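Local coordinates for nicotinate phosphoribosyltransferase (Porphyromonas gingivalis, PDB 2IM5), which probably catalyses the ATP-driven formation of nicotinate mononucleotide from nicotinate and phosphoribosyl diphosphate, a step of NAD biosynthesis, at residues A[67-72]-A[199-204]; A[74-79]-A[238-243]. All blocks are in the same frame, centred on the assembly; numbering follows the deposited sequence.

Contact 1: residues A[67-72]-A[199-204]; sequences KEFLQR and LAHKHG
His-201 meets Phe-69 from the last turn of helix 197-203, a turn fastened by the bond from His-203 N to Leu-199 O (2.9 Å). The contact is an aromatic offset stack between two helices: helix 64-73, in the N-terminal part of the enzyme, and helix 197-203, which joins the neighbouring parallel strands 191-194 and 206-207 as the helix of a beta-alpha-beta crossover. No hydrogen bond links the two segments, so packing alone joins them.

The stack is reciprocal. His-201 CB sits almost exactly over the centre of the Phe-69 ring, 3.6 Å from the centroid and only 6° off its normal, a CH-pi contact. In return Phe-69 CB lies over one face of the imidazole, nearer its rim, 3.9 Å from the centroid. The side chains run antiparallel, each passing the other, so each beta carbon comes to cover the other ring. Their centroids are 4.6 Å apart and the planes are inclined by 25°. Both rings stand anti to their own backbone nitrogens (chi1 172° for Phe-69), which extends each one alongside the other. Phenylalanine suits a place where a broad apolar face must receive a helix, while histidine offers a flat ring with a face that accepts the Phe-69 methylene.

Ala-200, small enough to let the helices come close, adds its methyl to the CZ end of the phenyl ring. On another side of the helix, Asp-177 of helix 173-186 takes a salt bridge from Lys-202 NZ and a hydrogen bond with His-203 NE2, and Gly-204, with positive phi, ends the helix in a Schellman motif. The nearest atoms of the two rings are Phe-69 CD1 and His-201 CD2, 3.6 Å apart.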
ATOM      1  N   LYS A  67       2.028  18.329 -12.249  1.00 22.70           N
ATOM      2  CA  LYS A  67       2.814  19.069 -11.271  1.00 24.39           C
ATOM      3  C   LYS A  67       1.914  20.047 -10.512  1.00 24.90           C
ATOM      4  O   LYS A  67       2.005  20.159  -9.291  1.00 25.24           O
ATOM      5  CB  LYS A  67       3.949  19.838 -11.955  1.00 25.47           C
ATOM      6  CG  LYS A  67       4.870  20.550 -10.984  1.00 27.55           C
ATOM      7  CD  LYS A  67       5.896  21.424 -11.692  1.00 31.42           C
ATOM      8  CE  LYS A  67       6.673  22.260 -10.683  1.00 34.44           C
ATOM      9  NZ  LYS A  67       7.648  23.209 -11.311  1.00 35.39           N
ATOM     10  N   GLU A  68       1.047  20.756 -11.232  1.00 25.47           N
ATOM     11  CA  GLU A  68       0.127  21.704 -10.601  1.00 26.86           C
ATOM     12  C   GLU A  68      -0.838  20.970  -9.680  1.00 25.98           C
ATOM     13  O   GLU A  68      -1.213  21.483  -8.623  1.00 25.48           O
ATOM     14  CB  GLU A  68      -0.666  22.473 -11.656  1.00 30.94           C
ATOM     15  CG  GLU A  68       0.152  23.511 -12.404  1.00 39.52           C
ATOM     16  CD  GLU A  68      -0.596  24.109 -13.592  1.00 45.72           C
ATOM     17  OE1 GLU A  68      -1.786  24.481 -13.429  1.00 46.92           O
ATOM     18  OE2 GLU A  68       0.011  24.210 -14.686  1.00 48.50           O
ATOM     19  N   PHE A  69      -1.244  19.769 -10.086  1.00 23.64           N
ATOM     20  CA  PHE A  69      -2.141  18.960  -9.273  1.00 22.58           C
ATOM     21  C   PHE A  69      -1.446  18.595  -7.953  1.00 21.90           C
ATOM     22  O   PHE A  69      -2.027  18.720  -6.876  1.00 21.35           O
ATOM     23  CB  PHE A  69      -2.521  17.679 -10.014  1.00 20.61           C
ATOM     24  CG  PHE A  69      -3.297  16.704  -9.179  1.00 19.67           C
ATOM     25  CD1 PHE A  69      -4.631  16.949  -8.854  1.00 18.08           C
ATOM     26  CD2 PHE A  69      -2.688  15.546  -8.701  1.00 17.75           C
ATOM     27  CE1 PHE A  69      -5.349  16.049  -8.061  1.00 17.53           C
ATOM     28  CE2 PHE A  69      -3.390  14.645  -7.913  1.00 18.26           C
ATOM     29  CZ  PHE A  69      -4.730  14.897  -7.590  1.00 18.14           C
ATOM     30  N   LEU A  70      -0.202  18.137  -8.044  1.00 19.74           N
ATOM     31  CA  LEU A  70       0.541  17.759  -6.849  1.00 20.40           C
ATOM     32  C   LEU A  70       0.677  18.941  -5.894  1.00 20.73           C
ATOM     33  O   LEU A  70       0.527  18.794  -4.680  1.00 18.44           O
ATOM     34  CB  LEU A  70       1.937  17.239  -7.217  1.00 18.38           C
ATOM     35  CG  LEU A  70       2.000  15.935  -8.021  1.00 18.23           C
ATOM     36  CD1 LEU A  70       3.446  15.584  -8.304  1.00 15.22           C
ATOM     37  CD2 LEU A  70       1.323  14.808  -7.240  1.00 17.93           C
ATOM     38  N   GLN A  71       0.955  20.117  -6.447  1.00 22.08           N
ATOM     39  CA  GLN A  71       1.116  21.309  -5.625  1.00 24.27           C
ATOM     40  C   GLN A  71      -0.186  21.689  -4.934  1.00 24.69           C
ATOM     41  O   GLN A  71      -0.182  22.125  -3.789  1.00 24.50           O
ATOM     42  CB  GLN A  71       1.608  22.473  -6.484  1.00 24.87           C
ATOM     43  CG  GLN A  71       2.928  22.195  -7.165  1.00 26.93           C
ATOM     44  CD  GLN A  71       3.302  23.261  -8.178  1.00 29.00           C
ATOM     45  OE1 GLN A  71       2.481  23.664  -9.003  1.00 30.02           O
ATOM     46  NE2 GLN A  71       4.549  23.712  -8.134  1.00 26.82           N
ATOM     47  N   ARG A  72      -1.305  21.497  -5.621  1.00 25.41           N
ATOM     48  CA  ARG A  72      -2.594  21.855  -5.043  1.00 27.25           C
ATOM     49  C   ARG A  72      -3.239  20.798  -4.163  1.00 25.89           C
ATOM     50  O   ARG A  72      -3.797  21.128  -3.121  1.00 26.21           O
ATOM     51  CB  ARG A  72      -3.575  22.244  -6.154  1.00 29.43           C
ATOM     52  CG  ARG A  72      -3.135  23.483  -6.909  1.00 34.22           C
ATOM     53  CD  ARG A  72      -4.048  23.831  -8.066  1.00 38.09           C
ATOM     54  NE  ARG A  72      -3.541  25.000  -8.781  1.00 40.89           N
ATOM     55  CZ  ARG A  72      -4.076  25.499  -9.891  1.00 43.28           C
ATOM     56  NH1 ARG A  72      -5.149  24.934 -10.438  1.00 43.66           N
ATOM     57  NH2 ARG A  72      -3.539  26.573 -10.455  1.00 44.15           N
ATOM     58  N   LEU A 199      -5.551   8.653 -11.122  1.00 18.08           N
ATOM     59  CA  LEU A 199      -6.994   8.627 -11.266  1.00 19.02           C
ATOM     60  C   LEU A 199      -7.688   9.649 -10.364  1.00 19.63           C
ATOM     61  O   LEU A 199      -8.807  10.073 -10.648  1.00 21.37           O
ATOM     62  CB  LEU A 199      -7.518   7.213 -11.006  1.00 17.55           C
ATOM     63  CG  LEU A 199      -7.068   6.215 -12.086  1.00 19.48           C
ATOM     64  CD1 LEU A 199      -7.636   4.833 -11.800  1.00 16.37           C
ATOM     65  CD2 LEU A 199      -7.527   6.711 -13.468  1.00 17.81           C
ATOM     66  N   ALA A 200      -7.030  10.046  -9.278  1.00 19.22           N
ATOM     67  CA  ALA A 200      -7.603  11.041  -8.382  1.00 18.17           C
ATOM     68  C   ALA A 200      -7.539  12.368  -9.136  1.00 18.52           C
ATOM     69  O   ALA A 200      -8.451  13.191  -9.067  1.00 17.82           O
ATOM     70  CB  ALA A 200      -6.797  11.128  -7.097  1.00 17.51           C
ATOM     71  N   HIS A 201      -6.447  12.554  -9.865  1.00 18.63           N
ATOM     72  CA  HIS A 201      -6.241  13.756 -10.654  1.00 19.70           C
ATOM     73  C   HIS A 201      -7.276  13.790 -11.773  1.00 20.81           C
ATOM     74  O   HIS A 201      -8.000  14.774 -11.943  1.00 20.24           O
ATOM     75  CB  HIS A 201      -4.835  13.747 -11.259  1.00 19.97           C
ATOM     76  CG  HIS A 201      -4.566  14.888 -12.192  1.00 22.65           C
ATOM     77  ND1 HIS A 201      -3.586  14.839 -13.160  1.00 24.64           N
ATOM     78  CD2 HIS A 201      -5.132  16.115 -12.292  1.00 22.27           C
ATOM     79  CE1 HIS A 201      -3.560  15.986 -13.817  1.00 23.85           C
ATOM     80  NE2 HIS A 201      -4.487  16.777 -13.309  1.00 21.96           N
ATOM     81  N   LYS A 202      -7.344  12.697 -12.525  1.00 21.68           N
ATOM     82  CA  LYS A 202      -8.269  12.578 -13.645  1.00 23.05           C
ATOM     83  C   LYS A 202      -9.749  12.736 -13.285  1.00 23.72           C
ATOM     84  O   LYS A 202     -10.494  13.414 -13.996  1.00 23.53           O
ATOM     85  CB  LYS A 202      -8.067  11.232 -14.341  1.00 24.38           C
ATOM     86  CG  LYS A 202      -9.053  10.970 -15.456  1.00 25.57           C
ATOM     87  CD  LYS A 202      -8.675   9.747 -16.278  1.00 27.24           C
ATOM     88  CE  LYS A 202      -9.724   9.496 -17.362  1.00 29.67           C
ATOM     89  NZ  LYS A 202      -9.336   8.389 -18.262  1.00 32.11           N
ATOM     90  N   HIS A 203     -10.170  12.115 -12.189  1.00 23.27           N
ATOM     91  CA  HIS A 203     -11.566  12.168 -11.782  1.00 24.82           C
ATOM     92  C   HIS A 203     -11.904  13.186 -10.699  1.00 25.27           C
ATOM     93  O   HIS A 203     -13.023  13.194 -10.184  1.00 26.91           O
ATOM     94  CB  HIS A 203     -12.020  10.777 -11.344  1.00 24.84           C
ATOM     95  CG  HIS A 203     -11.972   9.762 -12.442  1.00 25.01           C
ATOM     96  ND1 HIS A 203     -12.784   9.828 -13.554  1.00 25.04           N
ATOM     97  CD2 HIS A 203     -11.188   8.671 -12.614  1.00 26.75           C
ATOM     98  CE1 HIS A 203     -12.502   8.823 -14.364  1.00 26.90           C
ATOM     99  NE2 HIS A 203     -11.536   8.105 -13.817  1.00 26.91           N
ATOM    100  N   GLY A 204     -10.944  14.038 -10.359  1.00 25.04           N
ATOM    101  CA  GLY A 204     -11.176  15.068  -9.359  1.00 23.60           C
ATOM    102  C   GLY A 204     -11.548  14.539  -7.988  1.00 23.55           C
ATOM    103  O   GLY A 204     -12.471  15.038  -7.350  1.00 23.87           O
TER

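Contact 2: residues A[74-79]-A[238-243]; sequences LPYLPP and NVYDGD
Tyr-76 presents its backbone carbonyl to the edge of the Tyr-240 ring: Tyr-76 O lies near the ring plane, 3.3 Å from Tyr-240 CE1. The methylene of Tyr-76 packs beside it, raised from the ring plane, with CB 3.9 Å from Tyr-240 CD1. Leu-77 adds a methyl at the end of the phenol, its CD2 3.9 Å from Tyr-240 OH. Asp-243 OD2 makes a loose approach to Tyr-76 CB, at 4.2 Å.

The contact packs the loop between helices 64-73 and 79-87 against the C-terminal end of helix 228-240. Tyr-76 points its beta carbon at the partner, yet the rest of the side chain turns from it, and the side chain also touches Val-207 of strand 206-207. A chi1 of 34°, some way from a staggered value, accompanies that course. Tyr-240 holds its ring beside its own backbone nitrogen (chi1 -66°), which sends the phenol toward the loop.

In the next shell, two tight turns fix the backbones. A type I turn from Leu-74 to Leu-77, closed by Leu-77 N to Leu-74 O (3.0 Å), sets the carbonyl of Tyr-76; Pro-75 suits its second position because the proline ring already confines phi. A type I' turn from Tyr-240 to Asp-243 carries the chain past the helix end, with Gly-242 at a positive phi that most residues would find costly. Val-239 CG1 covers one face of the Tyr-240 ring, and Trp-236 meets the ring at an inclined angle.

Tyr-240 OH gives its proton to Thr-16 O of helix 12-24, so the buried hydroxyl is satisfied away from the loop. The Tyr-76 carbonyl meets the aromatic CE1 and CD1 of Tyr-240, whose partly positive hydrogens probably make the approach mildly attractive.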
ATOM      1  N   LEU A  74      -1.615  17.693  -3.024  1.00 20.42           N
ATOM      2  CA  LEU A  74      -0.737  16.946  -2.117  1.00 20.22           C
ATOM      3  C   LEU A  74       0.290  17.904  -1.534  1.00 20.78           C
ATOM      4  O   LEU A  74       1.505  17.702  -1.678  1.00 19.00           O
ATOM      5  CB  LEU A  74      -0.032  15.798  -2.851  1.00 19.36           C
ATOM      6  CG  LEU A  74      -0.874  14.568  -3.231  1.00 18.73           C
ATOM      7  CD1 LEU A  74      -1.844  14.927  -4.343  1.00 17.71           C
ATOM      8  CD2 LEU A  74       0.048  13.437  -3.682  1.00 18.35           C
ATOM      9  N   PRO A  75      -0.191  18.962  -0.853  1.00 21.73           N
ATOM     10  CA  PRO A  75       0.666  19.980  -0.238  1.00 21.62           C
ATOM     11  C   PRO A  75       1.644  19.463   0.807  1.00 20.27           C
ATOM     12  O   PRO A  75       2.643  20.122   1.079  1.00 19.16           O
ATOM     13  CB  PRO A  75      -0.341  20.978   0.337  1.00 20.79           C
ATOM     14  CG  PRO A  75      -1.488  20.094   0.718  1.00 22.28           C
ATOM     15  CD  PRO A  75      -1.605  19.186  -0.486  1.00 21.77           C
ATOM     16  N   TYR A  76       1.364  18.306   1.405  1.00 19.01           N
ATOM     17  CA  TYR A  76       2.296  17.764   2.392  1.00 18.38           C
ATOM     18  C   TYR A  76       3.605  17.320   1.717  1.00 18.45           C
ATOM     19  O   TYR A  76       4.587  17.010   2.394  1.00 20.24           O
ATOM     20  CB  TYR A  76       1.656  16.617   3.186  1.00 17.66           C
ATOM     21  CG  TYR A  76       0.691  15.783   2.393  1.00 18.88           C
ATOM     22  CD1 TYR A  76       1.145  14.768   1.554  1.00 19.77           C
ATOM     23  CD2 TYR A  76      -0.680  16.041   2.441  1.00 20.15           C
ATOM     24  CE1 TYR A  76       0.254  14.026   0.771  1.00 20.12           C
ATOM     25  CE2 TYR A  76      -1.582  15.308   1.662  1.00 20.29           C
ATOM     26  CZ  TYR A  76      -1.105  14.308   0.830  1.00 19.78           C
ATOM     27  OH  TYR A  76      -1.980  13.601   0.038  1.00 23.03           O
ATOM     28  N   LEU A  77       3.618  17.280   0.385  1.00 16.86           N
ATOM     29  CA  LEU A  77       4.844  16.949  -0.345  1.00 17.44           C
ATOM     30  C   LEU A  77       5.445  18.331  -0.625  1.00 19.52           C
ATOM     31  O   LEU A  77       4.868  19.136  -1.362  1.00 17.71           O
ATOM     32  CB  LEU A  77       4.549  16.232  -1.662  1.00 16.64           C
ATOM     33  CG  LEU A  77       3.910  14.846  -1.594  1.00 18.51           C
ATOM     34  CD1 LEU A  77       3.653  14.333  -3.021  1.00 21.68           C
ATOM     35  CD2 LEU A  77       4.814  13.889  -0.832  1.00 17.38           C
ATOM     36  N   PRO A  78       6.605  18.631  -0.019  1.00 19.58           N
ATOM     37  CA  PRO A  78       7.285  19.917  -0.187  1.00 20.82           C
ATOM     38  C   PRO A  78       7.741  20.192  -1.615  1.00 20.69           C
ATOM     39  O   PRO A  78       7.866  19.277  -2.428  1.00 22.03           O
ATOM     40  CB  PRO A  78       8.480  19.815   0.773  1.00 22.05           C
ATOM     41  CG  PRO A  78       8.106  18.722   1.723  1.00 22.09           C
ATOM     42  CD  PRO A  78       7.394  17.738   0.841  1.00 20.18           C
ATOM     43  N   PRO A  79       8.011  21.469  -1.931  1.00 19.03           N
ATOM     44  CA  PRO A  79       8.460  21.872  -3.263  1.00 19.11           C
ATOM     45  C   PRO A  79       9.714  21.122  -3.724  1.00 18.47           C
ATOM     46  O   PRO A  79       9.853  20.804  -4.905  1.00 20.13           O
ATOM     47  CB  PRO A  79       8.700  23.372  -3.102  1.00 18.47           C
ATOM     48  CG  PRO A  79       7.671  23.766  -2.093  1.00 18.48           C
ATOM     49  CD  PRO A  79       7.772  22.649  -1.080  1.00 19.18           C
ATOM     50  N   ASN A 238       8.326  13.849  12.060  1.00 15.07           N
ATOM     51  CA  ASN A 238       9.357  14.805  11.659  1.00 15.72           C
ATOM     52  C   ASN A 238       9.135  15.206  10.209  1.00 16.86           C
ATOM     53  O   ASN A 238       9.294  16.367   9.841  1.00 19.84           O
ATOM     54  CB  ASN A 238      10.750  14.189  11.807  1.00 13.84           C
ATOM     55  CG  ASN A 238      11.855  15.076  11.230  1.00 16.73           C
ATOM     56  OD1 ASN A 238      12.032  15.173  10.008  1.00 14.24           O
ATOM     57  ND2 ASN A 238      12.598  15.736  12.113  1.00 14.98           N
ATOM     58  N   VAL A 239       8.751  14.241   9.385  1.00 15.99           N
ATOM     59  CA  VAL A 239       8.536  14.518   7.979  1.00 15.24           C
ATOM     60  C   VAL A 239       7.232  15.256   7.676  1.00 16.60           C
ATOM     61  O   VAL A 239       7.232  16.230   6.923  1.00 15.17           O
ATOM     62  CB  VAL A 239       8.565  13.201   7.152  1.00 15.49           C
ATOM     63  CG1 VAL A 239       8.277  13.486   5.678  1.00 13.09           C
ATOM     64  CG2 VAL A 239       9.923  12.511   7.312  1.00  9.93           C
ATOM     65  N   TYR A 240       6.129  14.816   8.274  1.00 16.89           N
ATOM     66  CA  TYR A 240       4.838  15.412   7.959  1.00 17.85           C
ATOM     67  C   TYR A 240       4.158  16.274   9.004  1.00 20.35           C
ATOM     68  O   TYR A 240       3.039  16.733   8.790  1.00 18.91           O
ATOM     69  CB  TYR A 240       3.894  14.302   7.470  1.00 16.04           C
ATOM     70  CG  TYR A 240       4.361  13.725   6.147  1.00 13.49           C
ATOM     71  CD1 TYR A 240       4.379  14.510   4.997  1.00 10.82           C
ATOM     72  CD2 TYR A 240       4.852  12.421   6.059  1.00 11.11           C
ATOM     73  CE1 TYR A 240       4.875  14.018   3.800  1.00  8.91           C
ATOM     74  CE2 TYR A 240       5.351  11.922   4.859  1.00  9.38           C
ATOM     75  CZ  TYR A 240       5.357  12.731   3.737  1.00  6.86           C
ATOM     76  OH  TYR A 240       5.840  12.266   2.543  1.00 10.98           O
ATOM     77  N   ASP A 241       4.839  16.495  10.124  1.00 24.00           N
ATOM     78  CA  ASP A 241       4.340  17.345  11.204  1.00 28.26           C
ATOM     79  C   ASP A 241       2.892  17.131  11.612  1.00 27.30           C
ATOM     80  O   ASP A 241       2.180  18.098  11.862  1.00 28.52           O
ATOM     81  CB  ASP A 241       4.508  18.816  10.822  1.00 32.74           C
ATOM     82  CG  ASP A 241       5.854  19.105  10.184  1.00 38.48           C
ATOM     83  OD1 ASP A 241       6.894  18.764  10.797  1.00 42.39           O
ATOM     84  OD2 ASP A 241       5.871  19.683   9.069  1.00 42.07           O
ATOM     85  N   GLY A 242       2.451  15.882  11.683  1.00 27.25           N
ATOM     86  CA  GLY A 242       1.076  15.636  12.072  1.00 25.73           C
ATOM     87  C   GLY A 242       0.137  15.288  10.932  1.00 24.96           C
ATOM     88  O   GLY A 242      -0.944  14.763  11.177  1.00 23.97           O
ATOM     89  N   ASP A 243       0.516  15.594   9.694  1.00 24.66           N
ATOM     90  CA  ASP A 243      -0.333  15.235   8.553  1.00 24.84           C
ATOM     91  C   ASP A 243      -0.195  13.729   8.326  1.00 22.74           C
ATOM     92  O   ASP A 243       0.725  13.106   8.852  1.00 22.41           O
ATOM     93  CB  ASP A 243       0.095  15.984   7.283  1.00 27.70           C
ATOM     94  CG  ASP A 243      -0.468  17.394   7.218  1.00 31.96           C
ATOM     95  OD1 ASP A 243      -1.646  17.578   7.596  1.00 32.41           O
ATOM     96  OD2 ASP A 243       0.253  18.318   6.777  1.00 33.62           O
TER

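Segments 67-72 and 74-79 nearly follow one another, while their partners 199-204 and 238-243 come later in the same order. The centres of contacts 1 and 2 are about 17 Å apart, and the two touch directly where Phe-69 CE2 of contact 1 packs on Leu-74 CD1 of contact 2, 3.9 Å away. Strand 206-207, just after helix 197-203, ties them further, since its Val-207 meets both Leu-74 and Tyr-76. This strand and 246-248, which follows segment 238-243, belong to the parallel, TIM-barrel-like part of the fold. His-213, the predicted phosphohistidine, unmodified here, falls in sequence between segments 199-204 and 238-243.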